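Local coordinates for protein DyP-type peroxidase (Thermobifida cellulosilytica, PDB 4GS1) that probably uses a haem cofactor to reduce hydrogen peroxide while oxidising dyes and related substrates, as expected of a dye-decolorising peroxidase, at residues B[180-185]-B[244-249]; B[323-328]-B[332-337]; B[50-55]-B[163-168]; B[78-83]-B[149-154]. All coordinates share one frame; numbering follows the deposited sequence.

Contact 1 of 4, residues B[180-185]-B[244-249]; sequences WSLRGF and VRRIRM. With HEM (protoporphyrin IX containing Fe), chain F.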
# COMPACT_ATOMS: atom_id res chain seq x y z
N TRP B 180 3.73 -2.77 -16.27
CA TRP B 180 3.03 -1.95 -15.29
C TRP B 180 2.72 -2.82 -14.08
O TRP B 180 2.74 -4.04 -14.16
CB TRP B 180 1.75 -1.28 -15.87
CG TRP B 180 0.69 -2.23 -16.37
CD1 TRP B 180 0.49 -2.63 -17.68
CD2 TRP B 180 -0.31 -2.90 -15.60
NE1 TRP B 180 -0.57 -3.50 -17.75
CE2 TRP B 180 -1.08 -3.69 -16.49
CE3 TRP B 180 -0.63 -2.92 -14.24
CZ2 TRP B 180 -2.15 -4.48 -16.06
CZ3 TRP B 180 -1.70 -3.71 -13.81
CH2 TRP B 180 -2.44 -4.48 -14.72
N SER B 181 2.44 -2.19 -12.94
CA SER B 181 1.99 -2.96 -11.79
C SER B 181 1.11 -2.09 -10.92
O SER B 181 1.15 -0.86 -11.02
CB SER B 181 3.18 -3.50 -10.98
OG SER B 181 3.71 -2.48 -10.13
N LEU B 182 0.30 -2.71 -10.08
CA LEU B 182 -0.53 -1.95 -9.14
C LEU B 182 -0.80 -2.79 -7.90
O LEU B 182 -1.15 -3.97 -7.99
CB LEU B 182 -1.85 -1.52 -9.79
CG LEU B 182 -2.76 -0.56 -9.01
CD1 LEU B 182 -2.04 0.72 -8.67
CD2 LEU B 182 -4.02 -0.27 -9.84
N ARG B 183 -0.60 -2.16 -6.74
CA ARG B 183 -0.89 -2.79 -5.46
C ARG B 183 -2.27 -2.36 -4.98
O ARG B 183 -2.68 -1.22 -5.22
CB ARG B 183 0.16 -2.37 -4.42
CG ARG B 183 1.55 -2.91 -4.74
CD ARG B 183 2.62 -2.36 -3.79
NE ARG B 183 2.47 -2.87 -2.42
CZ ARG B 183 2.07 -2.13 -1.40
NH1 ARG B 183 1.96 -2.66 -0.19
NH2 ARG B 183 1.77 -0.85 -1.57
N GLY B 184 -2.96 -3.27 -4.29
CA GLY B 184 -4.30 -2.99 -3.79
C GLY B 184 -4.55 -3.62 -2.43
O GLY B 184 -3.82 -4.51 -2.01
N PHE B 185 -5.59 -3.14 -1.74
CA PHE B 185 -5.92 -3.66 -0.41
C PHE B 185 -7.42 -3.75 -0.18
O PHE B 185 -8.21 -3.08 -0.85
CB PHE B 185 -5.31 -2.77 0.68
CG PHE B 185 -5.81 -1.35 0.65
CD1 PHE B 185 -6.93 -0.97 1.39
CD2 PHE B 185 -5.17 -0.40 -0.12
CE1 PHE B 185 -7.39 0.34 1.35
CE2 PHE B 185 -5.63 0.92 -0.16
CZ PHE B 185 -6.74 1.28 0.58
N VAL B 244 -8.69 -6.78 -16.15
CA VAL B 244 -8.27 -5.80 -15.14
C VAL B 244 -8.59 -4.40 -15.64
O VAL B 244 -8.30 -4.07 -16.79
CB VAL B 244 -6.74 -5.85 -14.94
CG1 VAL B 244 -6.32 -4.83 -13.89
CG2 VAL B 244 -6.30 -7.23 -14.54
N ARG B 245 -9.20 -3.58 -14.78
CA ARG B 245 -9.34 -2.15 -15.07
C ARG B 245 -8.86 -1.34 -13.88
O ARG B 245 -9.29 -1.56 -12.75
CB ARG B 245 -10.79 -1.79 -15.42
CG ARG B 245 -11.39 -2.61 -16.57
CD ARG B 245 -10.90 -2.14 -17.94
NE ARG B 245 -11.64 -0.96 -18.41
CZ ARG B 245 -11.75 -0.60 -19.68
NH1 ARG B 245 -11.17 -1.32 -20.63
NH2 ARG B 245 -12.45 0.48 -20.01
N ARG B 246 -7.95 -0.40 -14.13
CA ARG B 246 -7.57 0.57 -13.11
C ARG B 246 -8.53 1.75 -13.20
O ARG B 246 -8.49 2.51 -14.17
CB ARG B 246 -6.11 1.02 -13.34
CG ARG B 246 -5.64 2.08 -12.35
CD ARG B 246 -4.18 2.48 -12.62
NE ARG B 246 -3.78 3.57 -11.73
CZ ARG B 246 -2.53 3.79 -11.33
NH1 ARG B 246 -1.55 2.98 -11.71
NH2 ARG B 246 -2.27 4.81 -10.52
N ILE B 247 -9.42 1.88 -12.21
CA ILE B 247 -10.49 2.87 -12.29
C ILE B 247 -10.33 3.91 -11.20
O ILE B 247 -10.57 3.64 -10.03
CB ILE B 247 -11.89 2.21 -12.18
CG1 ILE B 247 -12.06 1.07 -13.19
CG2 ILE B 247 -12.99 3.26 -12.43
CD1 ILE B 247 -13.41 0.32 -13.03
N ARG B 248 -9.92 5.11 -11.60
CA ARG B 248 -9.76 6.22 -10.66
C ARG B 248 -11.13 6.71 -10.23
O ARG B 248 -12.04 6.86 -11.06
CB ARG B 248 -8.98 7.37 -11.31
CG ARG B 248 -8.73 8.55 -10.36
CD ARG B 248 -7.68 9.53 -10.91
NE ARG B 248 -8.06 10.13 -12.19
CZ ARG B 248 -8.80 11.24 -12.32
NH1 ARG B 248 -9.25 11.89 -11.26
NH2 ARG B 248 -9.08 11.71 -13.54
N MET B 249 -11.29 6.94 -8.93
CA MET B 249 -12.51 7.51 -8.38
C MET B 249 -12.37 9.02 -8.21
O MET B 249 -11.38 9.50 -7.66
CB MET B 249 -12.82 6.88 -7.02
CG MET B 249 -13.36 5.45 -7.11
SD MET B 249 -13.30 4.70 -5.46
CE MET B 249 -14.42 3.31 -5.68
CHA HEM F . -22.46 -4.08 -8.75
CHB HEM F . -19.42 -0.50 -7.55
CHC HEM F . -17.31 -0.76 -11.91
CHD HEM F . -20.05 -4.62 -12.99
C1A HEM F . -21.83 -3.07 -8.07
C2A HEM F . -22.20 -2.62 -6.75
C3A HEM F . -21.36 -1.63 -6.43
C4A HEM F . -20.44 -1.44 -7.52
CMA HEM F . -21.35 -0.82 -5.11
CAA HEM F . -23.37 -3.20 -5.92
CBA HEM F . -22.90 -4.31 -4.96
CGA HEM F . -22.52 -5.58 -5.69
O1A HEM F . -23.44 -6.33 -6.13
O2A HEM F . -21.30 -5.85 -5.81
C1B HEM F . -18.61 -0.25 -8.63
C2B HEM F . -17.62 0.81 -8.70
C3B HEM F . -17.04 0.75 -9.90
C4B HEM F . -17.63 -0.35 -10.63
CMB HEM F . -17.38 1.81 -7.54
CAB HEM F . -15.91 1.64 -10.49
CBB HEM F . -15.04 2.32 -9.72
C1C HEM F . -17.87 -1.83 -12.58
C2C HEM F . -17.54 -2.28 -13.93
C3C HEM F . -18.29 -3.36 -14.22
C4C HEM F . -19.13 -3.60 -13.07
CMC HEM F . -16.46 -1.62 -14.82
CAC HEM F . -18.37 -4.24 -15.50
CBC HEM F . -17.98 -3.86 -16.71
C1D HEM F . -20.92 -4.83 -11.95
C2D HEM F . -21.86 -5.93 -11.88
C3D HEM F . -22.61 -5.75 -10.58
C4D HEM F . -22.04 -4.57 -9.96
CMD HEM F . -22.08 -7.05 -12.92
CAD HEM F . -23.72 -6.66 -10.04
CBD HEM F . -25.05 -6.30 -10.70
CGD HEM F . -26.11 -7.25 -10.18
O1D HEM F . -26.81 -6.88 -9.20
O2D HEM F . -26.23 -8.38 -10.71
NA HEM F . -20.75 -2.34 -8.53
NB HEM F . -18.59 -0.94 -9.83
NC HEM F . -18.87 -2.66 -12.09
ND HEM F . -21.05 -4.05 -10.79
FE HEM F . -19.89 -2.44 -10.35

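Contact 2 of 4, residues B[323-328]-B[332-337]; sequences NYDEGW and GVRDAG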
# COMPACT_ATOMS: atom_id res chain seq x y z
N ASN B 323 -8.98 -2.10 -3.43
CA ASN B 323 -8.84 -0.64 -3.42
C ASN B 323 -7.40 -0.25 -3.69
O ASN B 323 -6.48 -0.95 -3.27
CB ASN B 323 -9.26 -0.11 -2.05
CG ASN B 323 -10.64 -0.57 -1.66
OD1 ASN B 323 -11.57 -0.44 -2.45
ND2 ASN B 323 -10.77 -1.17 -0.49
N TYR B 324 -7.18 0.86 -4.40
CA TYR B 324 -5.81 1.35 -4.51
C TYR B 324 -5.70 2.80 -4.06
O TYR B 324 -6.63 3.59 -4.22
CB TYR B 324 -5.20 1.14 -5.91
CG TYR B 324 -5.74 2.04 -7.01
CD1 TYR B 324 -5.15 3.28 -7.26
CD2 TYR B 324 -6.80 1.64 -7.81
CE1 TYR B 324 -5.63 4.11 -8.28
CE2 TYR B 324 -7.28 2.46 -8.81
CZ TYR B 324 -6.69 3.68 -9.05
OH TYR B 324 -7.18 4.48 -10.06
N ASP B 325 -4.55 3.14 -3.49
CA ASP B 325 -4.30 4.49 -3.03
C ASP B 325 -2.88 4.84 -3.46
O ASP B 325 -1.90 4.32 -2.92
CB ASP B 325 -4.41 4.56 -1.50
CG ASP B 325 -4.31 5.97 -0.97
OD1 ASP B 325 -3.74 6.85 -1.66
OD2 ASP B 325 -4.80 6.22 0.15
N GLU B 326 -2.79 5.73 -4.44
CA GLU B 326 -1.51 6.19 -4.93
C GLU B 326 -1.32 7.68 -4.67
O GLU B 326 -0.62 8.38 -5.40
CB GLU B 326 -1.35 5.84 -6.41
CG GLU B 326 -1.12 4.34 -6.65
CD GLU B 326 0.07 3.83 -5.87
OE1 GLU B 326 1.03 4.59 -5.69
OE2 GLU B 326 0.05 2.67 -5.38
N GLY B 327 -1.95 8.15 -3.60
CA GLY B 327 -1.74 9.52 -3.14
C GLY B 327 -2.38 10.57 -4.02
O GLY B 327 -3.58 10.50 -4.32
N TRP B 328 -1.58 11.56 -4.39
CA TRP B 328 -2.04 12.70 -5.18
C TRP B 328 -1.10 12.92 -6.36
O TRP B 328 0.11 12.76 -6.23
CB TRP B 328 -2.11 13.96 -4.29
CG TRP B 328 -3.27 13.91 -3.32
CD1 TRP B 328 -4.50 14.48 -3.47
CD2 TRP B 328 -3.31 13.20 -2.07
NE1 TRP B 328 -5.29 14.19 -2.39
CE2 TRP B 328 -4.59 13.40 -1.52
CE3 TRP B 328 -2.38 12.43 -1.36
CZ2 TRP B 328 -4.97 12.86 -0.29
CZ3 TRP B 328 -2.76 11.88 -0.15
CH2 TRP B 328 -4.04 12.10 0.37
N GLY B 332 -2.51 17.87 -7.68
CA GLY B 332 -3.18 17.76 -6.39
C GLY B 332 -4.47 16.97 -6.45
O GLY B 332 -5.19 16.91 -5.45
N VAL B 333 -4.77 16.38 -7.60
CA VAL B 333 -5.93 15.48 -7.69
C VAL B 333 -5.62 14.08 -7.15
O VAL B 333 -4.54 13.52 -7.41
CB VAL B 333 -6.55 15.38 -9.11
CG1 VAL B 333 -5.78 14.42 -10.01
CG2 VAL B 333 -8.01 14.94 -9.02
N ARG B 334 -6.56 13.56 -6.37
CA ARG B 334 -6.43 12.26 -5.74
C ARG B 334 -6.23 11.16 -6.78
O ARG B 334 -6.99 11.06 -7.75
CB ARG B 334 -7.70 11.97 -4.94
CG ARG B 334 -7.60 10.80 -3.98
CD ARG B 334 -6.87 11.22 -2.72
NE ARG B 334 -7.08 10.25 -1.65
CZ ARG B 334 -6.23 9.28 -1.34
NH1 ARG B 334 -5.09 9.15 -2.02
NH2 ARG B 334 -6.51 8.44 -0.36
N ASP B 335 -5.20 10.34 -6.58
CA ASP B 335 -4.99 9.18 -7.42
C ASP B 335 -5.31 7.95 -6.58
O ASP B 335 -4.41 7.33 -5.99
CB ASP B 335 -3.54 9.11 -7.89
CG ASP B 335 -3.33 8.12 -9.01
OD1 ASP B 335 -4.29 7.38 -9.34
OD2 ASP B 335 -2.21 8.07 -9.57
N ALA B 336 -6.59 7.63 -6.49
CA ALA B 336 -7.05 6.47 -5.73
C ALA B 336 -8.30 5.93 -6.42
O ALA B 336 -8.95 6.65 -7.19
CB ALA B 336 -7.37 6.86 -4.28
N GLY B 337 -8.63 4.67 -6.18
CA GLY B 337 -9.78 4.12 -6.86
C GLY B 337 -9.97 2.63 -6.67
O GLY B 337 -9.63 2.07 -5.61
O HOH W 1 -12.10 1.54 -4.12
O HOH W 2 -5.38 6.04 -11.29
O HOH W 3 0.23 9.48 -7.87

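Contact 3 of 4, residues B[50-55]-B[163-168]; sequences FVHVIA and AAVDEL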
# COMPACT_ATOMS: atom_id res chain seq x y z
N PHE B 50 -4.45 -8.25 0.68
CA PHE B 50 -3.54 -7.48 -0.19
C PHE B 50 -3.29 -8.17 -1.51
O PHE B 50 -3.28 -9.41 -1.59
CB PHE B 50 -2.20 -7.23 0.54
CG PHE B 50 -2.38 -6.51 1.84
CD1 PHE B 50 -2.44 -5.12 1.87
CD2 PHE B 50 -2.53 -7.21 3.03
CE1 PHE B 50 -2.65 -4.45 3.07
CE2 PHE B 50 -2.74 -6.55 4.23
CZ PHE B 50 -2.80 -5.16 4.24
N VAL B 51 -3.07 -7.37 -2.56
CA VAL B 51 -2.74 -7.90 -3.88
C VAL B 51 -1.67 -7.04 -4.55
O VAL B 51 -1.54 -5.86 -4.26
CB VAL B 51 -4.00 -7.96 -4.81
CG1 VAL B 51 -4.35 -6.57 -5.37
CG2 VAL B 51 -3.78 -8.95 -5.96
N HIS B 52 -0.87 -7.67 -5.41
CA HIS B 52 0.02 -6.92 -6.29
C HIS B 52 -0.15 -7.56 -7.66
O HIS B 52 0.15 -8.75 -7.84
CB HIS B 52 1.48 -7.00 -5.80
CG HIS B 52 2.37 -5.91 -6.33
ND1 HIS B 52 3.51 -5.49 -5.66
CD2 HIS B 52 2.30 -5.17 -7.46
CE1 HIS B 52 4.09 -4.53 -6.35
NE2 HIS B 52 3.38 -4.31 -7.45
N VAL B 53 -0.67 -6.79 -8.61
CA VAL B 53 -0.85 -7.29 -9.97
C VAL B 53 0.28 -6.74 -10.80
O VAL B 53 0.54 -5.54 -10.78
CB VAL B 53 -2.20 -6.83 -10.54
CG1 VAL B 53 -2.34 -7.30 -11.98
CG2 VAL B 53 -3.33 -7.41 -9.70
N ILE B 54 0.99 -7.63 -11.50
CA ILE B 54 2.15 -7.21 -12.29
C ILE B 54 2.03 -7.71 -13.71
O ILE B 54 1.87 -8.91 -13.94
CB ILE B 54 3.47 -7.75 -11.69
CG1 ILE B 54 3.55 -7.43 -10.19
CG2 ILE B 54 4.68 -7.15 -12.42
CD1 ILE B 54 4.20 -8.51 -9.37
N ALA B 55 2.10 -6.79 -14.67
CA ALA B 55 2.10 -7.17 -16.08
C ALA B 55 3.53 -7.11 -16.61
O ALA B 55 4.27 -6.18 -16.29
CB ALA B 55 1.19 -6.23 -16.89
N ALA B 163 7.80 -9.63 -0.24
CA ALA B 163 8.90 -10.59 -0.35
C ALA B 163 8.64 -11.56 -1.50
O ALA B 163 9.55 -11.87 -2.27
CB ALA B 163 9.10 -11.34 0.96
N ALA B 164 7.40 -12.01 -1.63
CA ALA B 164 7.04 -12.94 -2.70
C ALA B 164 7.18 -12.26 -4.06
O ALA B 164 7.70 -12.85 -5.00
CB ALA B 164 5.61 -13.45 -2.51
N VAL B 165 6.72 -11.01 -4.15
CA VAL B 165 6.79 -10.27 -5.40
C VAL B 165 8.23 -10.08 -5.87
O VAL B 165 8.55 -10.32 -7.04
CB VAL B 165 6.10 -8.91 -5.25
CG1 VAL B 165 6.48 -7.98 -6.41
CG2 VAL B 165 4.59 -9.10 -5.20
N ASP B 166 9.10 -9.66 -4.96
CA ASP B 166 10.50 -9.41 -5.34
C ASP B 166 11.17 -10.69 -5.81
O ASP B 166 11.94 -10.70 -6.77
CB ASP B 166 11.27 -8.75 -4.18
CG ASP B 166 10.82 -7.31 -3.92
OD1 ASP B 166 10.28 -6.68 -4.85
OD2 ASP B 166 11.02 -6.80 -2.78
N GLU B 167 10.85 -11.79 -5.13
CA GLU B 167 11.38 -13.09 -5.52
C GLU B 167 10.93 -13.50 -6.93
O GLU B 167 11.75 -13.90 -7.76
CB GLU B 167 10.97 -14.16 -4.50
CG GLU B 167 11.35 -15.58 -4.90
CD GLU B 167 10.96 -16.61 -3.85
OE1 GLU B 167 10.96 -16.29 -2.64
OE2 GLU B 167 10.66 -17.76 -4.25
N LEU B 168 9.63 -13.38 -7.22
CA LEU B 168 9.11 -13.79 -8.52
C LEU B 168 9.62 -12.93 -9.67
O LEU B 168 9.96 -13.46 -10.74
CB LEU B 168 7.57 -13.81 -8.50
CG LEU B 168 6.94 -14.94 -7.69
CD1 LEU B 168 5.51 -14.58 -7.26
CD2 LEU B 168 6.93 -16.23 -8.50

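Contact 4 of 4, residues B[78-83]-B[149-154]; sequences RTWAEH and LMLQVG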
# COMPACT_ATOMS: atom_id res chain seq x y z
N ARG B 78 7.56 -21.51 -16.66
CA ARG B 78 8.05 -22.62 -15.84
C ARG B 78 8.69 -22.11 -14.55
O ARG B 78 8.45 -22.65 -13.47
CB ARG B 78 9.07 -23.49 -16.59
CG ARG B 78 9.51 -24.72 -15.78
CD ARG B 78 10.84 -25.31 -16.23
NE ARG B 78 11.11 -25.09 -17.65
CZ ARG B 78 12.04 -24.26 -18.11
NH1 ARG B 78 12.80 -23.57 -17.27
NH2 ARG B 78 12.20 -24.11 -19.42
N THR B 79 9.50 -21.07 -14.66
CA THR B 79 10.18 -20.51 -13.50
C THR B 79 9.18 -20.00 -12.46
O THR B 79 9.30 -20.31 -11.28
CB THR B 79 11.16 -19.40 -13.91
OG1 THR B 79 12.17 -19.96 -14.77
CG2 THR B 79 11.82 -18.78 -12.70
N TRP B 80 8.20 -19.22 -12.90
CA TRP B 80 7.18 -18.72 -11.98
C TRP B 80 6.39 -19.88 -11.36
O TRP B 80 6.05 -19.83 -10.18
CB TRP B 80 6.22 -17.76 -12.67
CG TRP B 80 6.80 -16.40 -12.99
CD1 TRP B 80 7.77 -15.72 -12.30
CD2 TRP B 80 6.41 -15.55 -14.08
NE1 TRP B 80 8.01 -14.50 -12.90
CE2 TRP B 80 7.19 -14.37 -14.00
CE3 TRP B 80 5.47 -15.67 -15.11
CZ2 TRP B 80 7.06 -13.32 -14.91
CZ3 TRP B 80 5.35 -14.63 -16.02
CH2 TRP B 80 6.14 -13.47 -15.92
N ALA B 81 6.10 -20.91 -12.14
CA ALA B 81 5.36 -22.05 -11.61
C ALA B 81 6.17 -22.78 -10.55
O ALA B 81 5.63 -23.21 -9.53
CB ALA B 81 4.95 -23.00 -12.72
N GLU B 82 7.47 -22.93 -10.78
CA GLU B 82 8.35 -23.57 -9.80
C GLU B 82 8.40 -22.78 -8.49
O GLU B 82 8.33 -23.36 -7.40
CB GLU B 82 9.76 -23.74 -10.37
CG GLU B 82 9.84 -24.78 -11.47
CD GLU B 82 11.17 -24.79 -12.19
OE1 GLU B 82 11.95 -23.83 -12.01
OE2 GLU B 82 11.43 -25.75 -12.95
N HIS B 83 8.54 -21.47 -8.59
CA HIS B 83 8.57 -20.63 -7.40
C HIS B 83 7.22 -20.59 -6.70
O HIS B 83 7.15 -20.57 -5.48
CB HIS B 83 9.06 -19.22 -7.74
CG HIS B 83 10.53 -19.14 -8.01
ND1 HIS B 83 11.39 -18.40 -7.24
CD2 HIS B 83 11.29 -19.73 -8.97
CE1 HIS B 83 12.62 -18.52 -7.71
NE2 HIS B 83 12.59 -19.32 -8.76
N LEU B 149 2.48 -11.10 -20.32
CA LEU B 149 2.38 -12.04 -19.20
C LEU B 149 1.90 -11.32 -17.94
O LEU B 149 2.05 -10.10 -17.83
CB LEU B 149 3.74 -12.67 -18.91
CG LEU B 149 4.32 -13.56 -20.01
CD1 LEU B 149 5.84 -13.71 -19.84
CD2 LEU B 149 3.63 -14.91 -19.99
N MET B 150 1.34 -12.08 -17.00
CA MET B 150 0.78 -11.51 -15.78
C MET B 150 1.08 -12.37 -14.55
O MET B 150 1.01 -13.60 -14.62
CB MET B 150 -0.73 -11.33 -15.96
CG MET B 150 -1.44 -10.65 -14.82
SD MET B 150 -1.96 -11.78 -13.52
CE MET B 150 -2.78 -13.07 -14.45
N LEU B 151 1.40 -11.73 -13.44
CA LEU B 151 1.36 -12.39 -12.13
C LEU B 151 0.36 -11.64 -11.25
O LEU B 151 0.36 -10.41 -11.21
CB LEU B 151 2.73 -12.41 -11.44
CG LEU B 151 3.80 -13.33 -12.02
CD1 LEU B 151 5.11 -13.16 -11.25
CD2 LEU B 151 3.33 -14.78 -11.98
N GLN B 152 -0.53 -12.38 -10.58
CA GLN B 152 -1.32 -11.81 -9.49
C GLN B 152 -0.77 -12.47 -8.24
O GLN B 152 -0.80 -13.69 -8.11
CB GLN B 152 -2.81 -12.13 -9.65
CG GLN B 152 -3.67 -11.60 -8.47
CD GLN B 152 -5.12 -12.05 -8.52
OE1 GLN B 152 -5.43 -13.22 -8.77
NE2 GLN B 152 -6.02 -11.11 -8.28
N VAL B 153 -0.25 -11.66 -7.32
CA VAL B 153 0.28 -12.19 -6.07
C VAL B 153 -0.56 -11.64 -4.94
O VAL B 153 -0.81 -10.44 -4.89
CB VAL B 153 1.76 -11.80 -5.88
CG1 VAL B 153 2.39 -12.63 -4.76
CG2 VAL B 153 2.56 -11.99 -7.18
N GLY B 154 -1.03 -12.51 -4.05
CA GLY B 154 -1.89 -12.05 -2.97
C GLY B 154 -1.45 -12.61 -1.63
O GLY B 154 -0.91 -13.70 -1.56

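Contact 1 of 4, residues B[180-185]-B[244-249]
Over one face of the Arg246 guanidinium lies a methyl of Leu182, its CD1 set toward the rim, 3.8 Å from Arg246 NH1, while the Trp180 ring is met obliquely by Val244, whose CG1 stands 4.0 Å from Trp180 CH2. The contact belongs to the ferredoxin-like DyP fold, which pairs two four-stranded antiparallel sheets; 180-185 lies on the outermost strand 176-185 of one and 244-249 on an inner strand of the other. With the CA atoms of Leu182 and Arg246 8.5 Å apart, side chains rather than backbones bridge the strands.

Leu182 suits its place because it branches. CD1 covers the charged end, and CD2 rests on the aliphatic stem, 3.8 Å from Arg246 CG. Extended from CG to NE, the stem crosses the leucine at about a right angle; CG anti to the backbone N (chi1 178°) sends it toward Leu182. Cutting Leu182 back to an alanine would remove both methyls, and the Arg246 arm would probably lose its backing and be freer to swing.

Trp180 NE1 bonds to Gly146 O; the Arg246 guanidinium makes a cation-pi contact with Trp144 and a weak, long ion pair with Asp335. Strand 240-249 reaches the haem pocket through Ile247 and Met249, apolar, as suits the porphyrin rim: Met249 CE is 3.8 Å from the haem methyl CMB, and Ile247 CG2 is 3.5 Å from the vinyl carbon CBB.

Contact 2 of 4, residues B[323-328]-B[332-337]
Arg334 grips Asp325 end-on with two nitrogens, NH1 to OD1 at 2.7 Å and NH2 to OD2 at 2.8 Å, forming a salt bridge. Both oxygens are met from above the carboxylate plane, which stands 57° from the guanidinium. The guanidinium lies flat on the Trp328 ring, planes 18° apart, as a cation-pi stack, with Ala336 CB over its opposite face. Arg334 NH1 donates to Gly327 O at 3.1 Å, so three bonds within the hairpin and a stack restrain its rotation.

A classic beta bulge positions this group. Glu326 and Gly327 both face Asp335: Glu326 N donates to Asp335 O and Asp335 N to Gly327 O. Gly327 has positive phi (73°), which favours glycine, and its N closes an Asx turn onto Asp325 OD1, steadying the carboxylate. Gly337 CA lies over the Tyr324 ring in a CH-pi contact, 4.0 Å from its centroid, and a water joins Tyr324 OH to Asp335 OD1.

Arg334 NH2 has a second salt bridge, to Asp166 of the second subunit. The hairpin of strands 318-328 and 334-344 edges its sheet: 318-328 is outermost, and 334-344 pairs on its other side with strand 240-249, through a backbone hydrogen bond between Ala336 and Met249.

Contact 3 of 4, residues B[50-55]-B[163-168]
His52 and Val165 mark the closest approach of the two backbones, their CA atoms 7.6 Å apart, as helix 158-172 lies against one face of the sheet that holds strand 50-58. Val165 alone carries the helix side, through both its methyls. CG2 meets the histidine alone, beside its base, 3.8 Å from His52 CB and equally far from His52 ND1, an approach oblique to the imidazole. CG1, anti to the backbone N (chi1 165°), touches both strand residues, 3.8 Å from Ile54 CD1 and 3.9 Å from His52 ND1. Ile54 CD1 in turn lies about 4.2 Å above the plane of the His52 ring, toward its rim, so the two strand residues and the valine form one cluster. A beta-branched valine suits this spot, since it offers two methyls close to the helix backbone without a long arm.

The second subunit adds to the surroundings: its Trp328 packs on Val165 and its Asp325 on His52. His52 NE2 makes a weak hydrogen bond with Ser181 OG on strand 176-185.

Methyls against a ring and a methyl make this a contact of shape and dispersion; helix and strand are matched here by fit, and directional bonding is left to the neighbours.

Contact 4 of 4, residues B[78-83]-B[149-154]
Trp80, on helix 66-90, meets Leu151 and Leu149 of strand 149-155 in two different ways, one over its face and one at its edge.

The face contact is a CH-pi interaction. Leu151 CD1 stands over the five-membered ring, 3.6 Å from its centroid and 12° off the normal, almost straight above the pyrrole. The other methyl, Leu151 CD2, sits above the rim where the two rings join, 3.8 Å from Trp80 CD2 and close to CE3. CG anti to the carbonyl carbon (chi1 -73°) carries the indole toward the strand, and chi2 of -30° turns its face to Leu151.

The edge contact is purely apolar. Leu149 CB lies in the ring plane, 3.8 Å from Trp80 CZ3, and Leu149 CD1 is 3.9 Å from Trp80 CH2. Residues two apart on a strand face the same way, which lets both leucines reach the same indole.

The polar contribution comes from outside the pair. Trp80 NE1 bonds to Leu168 O on helix 158-172, tying together the two helices on this face of the sheet, and the ring meets that of Phe56 on strand 50-58. A phenylalanine in place of Trp80 would probably leave Leu168 O without this donor and open a gap beside Leu149.

Tryptophan suits the site because it joins a wide hydrocarbon surface to one N-H: the surface fills the space between helix and sheet, and the N-H satisfies a buried carbonyl. Apolar surface makes up the contact between the two segments, while one directional bond is likely to restrict how the indole can turn.

In the fold
Contacts 3 and 4 lie about 9 Å apart between centres, where helices 158-172 and 66-90 pack on a single sheet; their strands 50-58 and 149-155 are neighbours in it. Strand 176-185, on the other side of 50-58, brings in contact 1, about 14 Å from contact 3 between centres, and leads across to the second sheet. There 240-249 adjoins 334-344, so contacts 1 and 2 touch, with centres about 10 Å apart. Contact 4 falls within the chain span of contact 3; contacts 1 and 2 follow in series. The contacts thus run from the N-terminal helices through both sheets toward the haem pocket, and contacts 1, 2 and 3 also touch the second subunit, so three of the four lie where the two subunits meet.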